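Local coordinates for Exo-1,5-alpha-L-arabinofuranobiosidase (PDB 2YDT), which probably releases arabinobiose from the ends of alpha-1,5-linked arabinan chains, at residues 288-293 with 301-306. Residues are numbered along the deposited sequence; the frame is centred on the assembly and turned at random.
Sequences GTIVVS and FTNQAL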
# COMPACT_ATOMS: atom_id res chain seq x y z
N GLY A 288 15.17 14.10 7.51
CA GLY A 288 13.94 13.49 8.02
C GLY A 288 14.14 12.04 8.37
O GLY A 288 15.28 11.58 8.65
N THR A 289 13.05 11.28 8.36
CA THR A 289 13.06 9.88 8.76
C THR A 289 12.22 9.07 7.76
O THR A 289 11.01 9.34 7.62
CB THR A 289 12.47 9.67 10.18
OG1 THR A 289 13.14 10.52 11.12
CG2 THR A 289 12.67 8.23 10.65
N ILE A 290 12.87 8.12 7.10
CA ILE A 290 12.17 7.10 6.28
C ILE A 290 11.66 6.07 7.27
O ILE A 290 12.40 5.63 8.13
CB ILE A 290 13.09 6.40 5.23
CG1 ILE A 290 13.77 7.41 4.31
CG2 ILE A 290 12.28 5.36 4.43
CD1 ILE A 290 14.94 6.90 3.53
N VAL A 291 10.39 5.69 7.17
CA VAL A 291 9.78 4.68 8.03
C VAL A 291 9.21 3.52 7.19
O VAL A 291 8.42 3.77 6.26
CB VAL A 291 8.69 5.25 8.95
CG1 VAL A 291 8.32 4.24 10.01
CG2 VAL A 291 9.21 6.54 9.67
N VAL A 292 9.63 2.31 7.51
CA VAL A 292 9.16 1.12 6.80
C VAL A 292 8.52 0.12 7.76
O VAL A 292 9.03 -0.19 8.84
CB VAL A 292 10.30 0.43 6.01
CG1 VAL A 292 9.84 -0.89 5.46
CG2 VAL A 292 10.78 1.32 4.84
N SER A 293 7.39 -0.43 7.35
CA SER A 293 6.78 -1.59 8.01
C SER A 293 6.92 -2.76 7.08
O SER A 293 6.99 -2.60 5.86
CB SER A 293 5.31 -1.34 8.31
OG SER A 293 4.68 -2.49 8.93
N PHE A 301 10.98 0.14 11.02
CA PHE A 301 12.35 0.25 10.55
C PHE A 301 12.57 1.66 10.02
O PHE A 301 11.81 2.15 9.18
CB PHE A 301 12.64 -0.81 9.51
CG PHE A 301 12.53 -2.20 10.05
CD1 PHE A 301 13.63 -2.87 10.54
CD2 PHE A 301 11.29 -2.82 10.15
CE1 PHE A 301 13.50 -4.16 11.09
CE2 PHE A 301 11.17 -4.10 10.69
CZ PHE A 301 12.29 -4.76 11.17
N THR A 302 13.61 2.33 10.52
CA THR A 302 13.79 3.75 10.20
C THR A 302 15.16 4.01 9.58
O THR A 302 16.09 3.27 9.81
CB THR A 302 13.64 4.68 11.45
OG1 THR A 302 14.67 4.35 12.42
CG2 THR A 302 12.25 4.53 12.08
N ASN A 303 15.24 5.11 8.82
CA ASN A 303 16.50 5.50 8.16
C ASN A 303 16.52 7.01 8.04
O ASN A 303 15.72 7.62 7.36
CB ASN A 303 16.65 4.79 6.81
CG ASN A 303 18.03 4.96 6.19
OD1 ASN A 303 18.45 6.10 5.90
ND2 ASN A 303 18.71 3.84 5.94
N GLN A 304 17.49 7.62 8.76
CA GLN A 304 17.67 9.04 8.79
C GLN A 304 18.90 9.46 7.97
O GLN A 304 19.40 10.57 8.14
CB GLN A 304 17.78 9.54 10.25
CG GLN A 304 16.46 9.36 11.02
CD GLN A 304 16.46 9.90 12.44
OE1 GLN A 304 15.41 10.32 12.96
NE2 GLN A 304 17.61 9.87 13.08
N ALA A 305 19.32 8.59 7.05
CA ALA A 305 20.50 8.80 6.19
C ALA A 305 20.16 8.64 4.70
O ALA A 305 20.98 8.18 3.90
CB ALA A 305 21.59 7.90 6.64
N LEU A 306 18.93 9.02 4.33
CA LEU A 306 18.51 9.09 2.93
C LEU A 306 18.59 7.75 2.22
O LEU A 306 18.75 7.68 0.99
CB LEU A 306 19.34 10.18 2.19
CG LEU A 306 19.18 11.55 2.80
CD1 LEU A 306 20.21 12.51 2.14
CD2 LEU A 306 17.76 12.13 2.65
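Ile290 and Asn303 face each other as an antiparallel hydrogen-bonded pair, and Val292 and Phe301 form the next such pair, so four backbone bonds hold strand 289-293 against strand 300-303. Ile290 N gives to Asn303 O at 2.9 Å, nearly straight at 168°, while the return bond from Asn303 N to Ile290 O bends to 143°. At the other pair, Val292 N reaches Phe301 O at 2.8 Å and Phe301 N reaches Val292 O at 2.9 Å. Between them, at the non-hydrogen-bonded pair Val291-Thr302, Thr302 CA comes within 3.1 Å of Ile290 O in a CA-H...O contact.

Side-chain polar contact gathers where strand 300-303 ends. Gln304, extended beyond CG, runs alongside Thr289, and its OE1 lies 2.9 Å from Thr289 OG1; that hydroxyl has one proton for two acceptors, Gln304 OE1 and Tyr283 O. The Asn303 amide turns to the chain just downstream: OD1 accepts from Ala305 N in an Asx turn, and also from Gly307 N, while ND2 bonds to Asp308 O.

Among apolar groups, Ile290 lies along the Asn303 carbonyl and its CD1 reaches to 4.0 Å from Leu306 C. With Thr289 CG2 anti to the backbone N, that methyl rests 3.8 Å from Thr302 CB. On the face of Ile290, Val292 and Phe301 pack through their CB atoms, and the edge of the Phe301 ring, by CD2, lies near Val292 O. Phe301 also sits beside Glu299, a manganese ligand together with Asp316.

Together the strands make the central hairpin of a four-stranded antiparallel blade, one of six in this sialidase-like beta-propeller, with 277-281 and 313-315 flanking them. Main-chain bonding thus sets the register, whereas the Asn303 amide fastens the turn where the chain leaves the hairpin.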